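Local structure of 3-dehydroquinate dehydratase (Clostridium difficile, 3JS3) at residues P173-M178 with I204-M209; D115-E120 with K138-I143. The protein catalyses the cis-dehydration of 3-dehydroquinate to 3-dehydroshikimate through an imine intermediate, the third step of the chorismate pathway to the aromatic amino acids. All coordinates share one frame; numbering follows the deposited sequence.

Contact 1: residues P173-M178 with I204-M209; sequences PKIAVM and IITMSM. With DHS (3-amino-4,5-dihydroxy-cyclohex-1-enecarboxylate), chain E.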
loop_
_atom_site.group_PDB
_atom_site.type_symbol
_atom_site.label_atom_id
_atom_site.label_comp_id
_atom_site.label_asym_id
_atom_site.label_seq_id
_atom_site.Cartn_x
_atom_site.Cartn_y
_atom_site.Cartn_z
ATOM N N PRO A 173 18.761 6.803 -9.997
ATOM C CA PRO A 173 18.377 8.035 -9.329
ATOM C C PRO A 173 17.535 7.692 -8.092
ATOM O O PRO A 173 16.735 6.763 -8.122
ATOM C CB PRO A 173 17.510 8.759 -10.358
ATOM C CG PRO A 173 17.733 8.082 -11.646
ATOM C CD PRO A 173 18.280 6.725 -11.382
ATOM N N LYS A 174 17.714 8.444 -7.018
ATOM C CA LYS A 174 16.965 8.211 -5.805
ATOM C C LYS A 174 16.470 9.526 -5.225
ATOM O O LYS A 174 17.263 10.456 -5.048
ATOM C CB LYS A 174 17.861 7.578 -4.758
ATOM C CG LYS A 174 17.184 7.440 -3.423
ATOM C CD LYS A 174 18.111 6.907 -2.360
ATOM C CE LYS A 174 17.428 6.912 -1.023
ATOM N NZ LYS A 174 18.307 6.605 0.140
ATOM N N ILE A 175 15.178 9.596 -4.912
ATOM C CA ILE A 175 14.648 10.781 -4.276
ATOM C C ILE A 175 13.700 10.393 -3.132
ATOM O O ILE A 175 12.834 9.524 -3.288
ATOM C CB ILE A 175 13.940 11.735 -5.293
ATOM C CG1 ILE A 175 13.865 13.144 -4.715
ATOM C CG2 ILE A 175 12.547 11.235 -5.663
ATOM C CD1 ILE A 175 13.293 14.216 -5.686
ATOM N N ALA A 176 13.912 11.005 -1.972
ATOM C CA ALA A 176 13.039 10.834 -0.818
ATOM C C ALA A 176 12.432 12.214 -0.501
ATOM O O ALA A 176 13.149 13.192 -0.409
ATOM C CB ALA A 176 13.801 10.327 0.372
ATOM N N VAL A 177 11.125 12.277 -0.323
ATOM C CA VAL A 177 10.441 13.540 -0.013
ATOM C C VAL A 177 9.548 13.383 1.216
ATOM O O VAL A 177 9.227 12.263 1.606
ATOM C CB VAL A 177 9.607 14.028 -1.209
ATOM C CG1 VAL A 177 10.518 14.369 -2.388
ATOM C CG2 VAL A 177 8.597 12.987 -1.600
ATOM N N MET A 178 9.161 14.505 1.819
ATOM C CA MET A 178 8.330 14.501 3.021
ATOM C C MET A 178 6.945 15.077 2.724
ATOM O O MET A 178 6.813 16.200 2.178
ATOM C CB MET A 178 8.995 15.328 4.135
ATOM C CG MET A 178 8.266 15.283 5.484
ATOM S SD MET A 178 8.411 13.698 6.350
ATOM C CE MET A 178 10.124 13.749 6.866
ATOM N N ILE A 204 14.708 3.530 -10.958
ATOM C CA ILE A 204 14.724 4.672 -10.076
ATOM C C ILE A 204 14.265 4.210 -8.711
ATOM O O ILE A 204 13.588 3.183 -8.582
ATOM C CB ILE A 204 13.793 5.815 -10.568
ATOM C CG1 ILE A 204 12.346 5.334 -10.655
ATOM C CG2 ILE A 204 14.265 6.372 -11.934
ATOM C CD1 ILE A 204 11.338 6.407 -11.055
ATOM N N ILE A 205 14.631 4.980 -7.688
ATOM C CA ILE A 205 14.261 4.667 -6.324
ATOM C C ILE A 205 13.530 5.887 -5.775
ATOM O O ILE A 205 14.055 6.962 -5.871
ATOM C CB ILE A 205 15.497 4.420 -5.453
ATOM C CG1 ILE A 205 16.391 3.312 -6.044
ATOM C CG2 ILE A 205 15.051 4.034 -4.075
ATOM C CD1 ILE A 205 17.794 3.175 -5.372
ATOM N N THR A 206 12.314 5.733 -5.255
ATOM C CA THR A 206 11.600 6.869 -4.699
ATOM C C THR A 206 10.847 6.465 -3.451
ATOM O O THR A 206 10.424 5.337 -3.308
ATOM C CB THR A 206 10.529 7.417 -5.654
ATOM O OG1 THR A 206 9.432 6.497 -5.711
ATOM C CG2 THR A 206 11.095 7.700 -7.058
ATOM N N MET A 207 10.676 7.413 -2.552
ATOM C CA MET A 207 9.911 7.188 -1.357
ATOM C C MET A 207 9.323 8.481 -0.798
ATOM O O MET A 207 9.912 9.581 -0.920
ATOM C CB MET A 207 10.743 6.530 -0.263
ATOM C CG MET A 207 12.074 7.218 0.042
ATOM S SD MET A 207 13.424 6.684 -1.033
ATOM C CE MET A 207 13.729 5.070 -0.362
ATOM N N SER A 208 8.163 8.322 -0.171
ATOM C CA SER A 208 7.496 9.401 0.545
ATOM C C SER A 208 7.743 8.983 1.991
ATOM O O SER A 208 7.350 7.877 2.406
ATOM C CB SER A 208 6.018 9.438 0.204
ATOM O OG SER A 208 5.342 10.511 0.840
ATOM N N MET A 209 8.444 9.835 2.732
ATOM C CA MET A 209 8.801 9.572 4.125
ATOM C C MET A 209 7.665 9.688 5.161
ATOM O O MET A 209 6.571 10.184 4.878
ATOM C CB MET A 209 9.978 10.479 4.527
ATOM C CG MET A 209 11.308 10.134 3.798
ATOM S SD MET A 209 12.729 11.172 4.286
ATOM C CE MET A 209 12.291 12.748 3.575
HETATM C C1 DHS E . 16.267 5.791 2.973
HETATM C C3 DHS E . 18.185 6.227 1.410
HETATM C C4 DHS E . 19.103 5.480 2.396
HETATM C C5 DHS E . 18.612 5.568 3.832
HETATM C C6 DHS E . 17.178 5.067 3.911
HETATM C C7 DHS E . 14.836 5.772 3.303
HETATM C C2 DHS E . 16.739 6.370 1.860
HETATM O O2 DHS E . 20.402 6.056 2.290
HETATM O O3 DHS E . 19.341 4.737 4.744
HETATM O O4 DHS E . 14.067 6.714 2.970
HETATM O O5 DHS E . 14.406 4.794 3.955
#
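Strands 173-177 and 205-208 run parallel, their axes 4.7 Å apart and only 3° from alignment, and five backbone hydrogen bonds join the segments, from Ile205 N to Pro173 O at the start to Met209 N on Val177 O at the end. That last bond is nearly straight, with an N-H...O angle of 178°. Lys174, Ala176, Ile205 and Met207 share one face of the sheet. Lys174 is extended along its whole length (chi1 174°), which carries NZ past Met207 to the ligand. Lys174 NZ is bonded covalently to C3 of DHS (3-amino-4,5-dihydroxy-cyclohex-1-enecarboxylate) at 1.3 Å. This is the Schiff-base lysine, held on a strand of the TIM barrel with its side chain in the barrel interior. The two strands belong to one beta-alpha-beta unit, connected by helix 182-199. Met207 CG sits 3.6 Å from Ala176 CB and equally close to DHS O4. Bent at chi2 and chi3, Met207 also brings its CE to the DHS carboxylate. Met209 folds back over the end of the neighbouring strand, Met209 CE lying 3.7 Å from Val177 C. Met178 meets it at about a right angle, with Met178 SD 4.0 Å from Met209 CB. On the other face, Ile175 CG2 touches Thr206 CG2 at 4.1 Å. The Thr206 hydroxyl is hydrogen-bonded to Thr192 of the connecting helix.

Contact 2: residues D115-E120 with K138-I143; sequences DLIDVE and KEVKVI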
loop_
_atom_site.group_PDB
_atom_site.type_symbol
_atom_site.label_atom_id
_atom_site.label_comp_id
_atom_site.label_asym_id
_atom_site.label_seq_id
_atom_site.Cartn_x
_atom_site.Cartn_y
_atom_site.Cartn_z
ATOM N N ASP A 115 29.572 -2.731 -3.898
ATOM C CA ASP A 115 28.928 -2.962 -5.204
ATOM C C ASP A 115 28.209 -1.718 -5.650
ATOM O O ASP A 115 28.054 -1.476 -6.849
ATOM C CB ASP A 115 27.947 -4.086 -5.061
ATOM C CG ASP A 115 28.623 -5.361 -4.655
ATOM O OD1 ASP A 115 29.334 -5.946 -5.495
ATOM O OD2 ASP A 115 28.430 -5.783 -3.507
ATOM N N LEU A 116 27.744 -0.927 -4.690
ATOM C CA LEU A 116 27.080 0.327 -5.025
ATOM C C LEU A 116 27.565 1.437 -4.096
ATOM O O LEU A 116 28.023 1.165 -2.985
ATOM C CB LEU A 116 25.560 0.212 -4.923
ATOM C CG LEU A 116 24.860 -0.988 -5.555
ATOM C CD1 LEU A 116 24.687 -2.102 -4.535
ATOM C CD2 LEU A 116 23.500 -0.593 -6.079
ATOM N N ILE A 117 27.482 2.681 -4.571
ATOM C CA ILE A 117 27.841 3.801 -3.759
ATOM C C ILE A 117 26.789 4.925 -3.921
ATOM O O ILE A 117 26.224 5.130 -4.993
ATOM C CB ILE A 117 29.303 4.258 -4.035
ATOM C CG1 ILE A 117 29.855 4.992 -2.828
ATOM C CG2 ILE A 117 29.435 5.069 -5.334
ATOM C CD1 ILE A 117 31.359 5.213 -2.898
ATOM N N ASP A 118 26.505 5.626 -2.836
ATOM C CA ASP A 118 25.532 6.705 -2.868
ATOM C C ASP A 118 26.258 8.025 -2.902
ATOM O O ASP A 118 27.196 8.241 -2.146
ATOM C CB ASP A 118 24.605 6.613 -1.654
ATOM C CG ASP A 118 23.515 7.707 -1.633
ATOM O OD1 ASP A 118 23.843 8.902 -1.825
ATOM O OD2 ASP A 118 22.328 7.368 -1.370
ATOM N N VAL A 119 25.831 8.902 -3.801
ATOM C CA VAL A 119 26.409 10.236 -3.930
ATOM C C VAL A 119 25.262 11.224 -3.951
ATOM O O VAL A 119 24.312 11.040 -4.687
ATOM C CB VAL A 119 27.232 10.377 -5.207
ATOM C CG1 VAL A 119 27.826 11.767 -5.288
ATOM C CG2 VAL A 119 28.324 9.328 -5.229
ATOM N N GLU A 120 25.349 12.266 -3.131
ATOM C CA GLU A 120 24.283 13.255 -3.029
ATOM C C GLU A 120 24.300 14.329 -4.114
ATOM O O GLU A 120 25.303 14.986 -4.334
ATOM C CB GLU A 120 24.318 13.874 -1.636
ATOM C CG GLU A 120 23.985 12.863 -0.560
ATOM C CD GLU A 120 24.235 13.364 0.847
ATOM O OE1 GLU A 120 24.824 14.458 0.999
ATOM O OE2 GLU A 120 23.861 12.639 1.801
ATOM N N LYS A 138 35.812 0.845 -11.334
ATOM C CA LYS A 138 35.795 -0.384 -10.544
ATOM C C LYS A 138 34.456 -1.139 -10.630
ATOM O O LYS A 138 34.164 -1.967 -9.775
ATOM C CB LYS A 138 36.084 -0.042 -9.076
ATOM C CG LYS A 138 37.423 0.718 -8.816
ATOM C CD LYS A 138 38.703 -0.134 -9.052
ATOM C CE LYS A 138 38.861 -1.275 -8.002
ATOM N NZ LYS A 138 40.200 -2.007 -8.043
ATOM N N GLU A 139 33.652 -0.861 -11.651
ATOM C CA GLU A 139 32.344 -1.523 -11.810
ATOM C C GLU A 139 31.393 -1.348 -10.601
ATOM O O GLU A 139 30.630 -2.253 -10.262
ATOM C CB GLU A 139 32.526 -3.008 -12.159
ATOM C CG GLU A 139 32.991 -3.249 -13.584
ATOM C CD GLU A 139 33.348 -4.703 -13.854
ATOM O OE1 GLU A 139 34.362 -5.187 -13.294
ATOM O OE2 GLU A 139 32.650 -5.350 -14.673
ATOM N N VAL A 140 31.443 -0.178 -9.970
ATOM C CA VAL A 140 30.594 0.123 -8.842
ATOM C C VAL A 140 29.393 0.899 -9.392
ATOM O O VAL A 140 29.542 1.786 -10.231
ATOM C CB VAL A 140 31.348 0.944 -7.773
ATOM C CG1 VAL A 140 30.455 1.259 -6.571
ATOM C CG2 VAL A 140 32.587 0.211 -7.320
ATOM N N LYS A 141 28.204 0.546 -8.937
ATOM C CA LYS A 141 26.998 1.194 -9.391
ATOM C C LYS A 141 26.760 2.384 -8.507
ATOM O O LYS A 141 27.046 2.332 -7.318
ATOM C CB LYS A 141 25.832 0.202 -9.358
ATOM C CG LYS A 141 26.080 -1.016 -10.302
ATOM C CD LYS A 141 26.218 -0.551 -11.766
ATOM C CE LYS A 141 26.842 -1.625 -12.687
ATOM N NZ LYS A 141 26.159 -2.944 -12.670
ATOM N N VAL A 142 26.229 3.463 -9.077
ATOM C CA VAL A 142 26.045 4.676 -8.309
ATOM C C VAL A 142 24.593 5.135 -8.134
ATOM O O VAL A 142 23.797 5.204 -9.086
ATOM C CB VAL A 142 26.845 5.818 -8.950
ATOM C CG1 VAL A 142 26.705 7.099 -8.133
ATOM C CG2 VAL A 142 28.334 5.413 -9.076
ATOM N N ILE A 143 24.254 5.416 -6.890
ATOM C CA ILE A 143 22.990 5.994 -6.584
ATOM C C ILE A 143 23.314 7.459 -6.418
ATOM O O ILE A 143 24.298 7.778 -5.775
ATOM C CB ILE A 143 22.388 5.459 -5.254
ATOM C CG1 ILE A 143 22.025 3.986 -5.399
ATOM C CG2 ILE A 143 21.143 6.282 -4.842
ATOM C CD1 ILE A 143 21.457 3.315 -4.135
HETATM O O HOH W 1 28.766 -3.158 -8.817
#
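Leu116, Ile117 and Asp118 pair in parallel with Lys141, Val142 and Ile143. The two strands are neighbours in the TIM barrel and are joined by helix 125-137 in a beta-alpha-beta unit. Their axes cross at -32°. Four backbone hydrogen bonds hold the segments together, beginning with Lys141 N on Asp115 O and ending with Val119 N on Ile143 O. Ile117 is gripped at both ends: its N donates to Lys141 O, and Ile117 O accepts from Ile143 N at 2.7 Å.

On the helix-facing side, Ile117 and Val142 lie side by side, Ile117 CG2 to Val142 CG2 at 3.9 Å. Val140 CG1, anti to its own backbone N (chi1 -180°), reaches across to Ile117 CB. Val119 CG2 meets Val142 CG1 at 4.0 Å. Helix 125-137 covers this side, with Ala135 on Val140 and Val142, and Ile128 and Val131 on Val119.

On the barrel-interior side, Leu116 CD2 leans on Lys141 CB at 4.1 Å. Asp118 OD2 approaches Ile143 CG2 at 3.8 Å. The same OD2 forms a salt bridge with Arg86, a residue that binds the substrate, and OD1 is hydrogen-bonded to Ser145. This carboxylate therefore probably helps to position Arg86, which Glu120 also salt-bridges.

Before strand 141-148, a Schellman motif ends helix 125-137 with Glu139 at positive phi. There one water donates to both Glu139 O and Asp115 O, the distance from the water oxygen to Asp115 O being 2.7 Å.

Overall arrangement
Contact 2 comes first along the chain and closes before contact 1 opens. Their centres are about 17 Å apart, on opposite sides of the chain's centre. Both lie in the same parallel sheet of the barrel, whose strands run in the order 116-120, 141-148, 172-177, 205-208. Helix 125-137 connects the strands of contact 2, helix 182-199 those of contact 1. The contacts also touch: Ile143 CG2 packs against Lys174 CB at 3.5 Å, and Ile143 CD1 against Ile205 CD1 at 3.9 Å. Both reach the active site. His147, the proton donor/acceptor, lies on strand 141-148 of contact 2, its side chain about 4 Å from that of Lys174, so neighbouring strands bring the catalytic pair together.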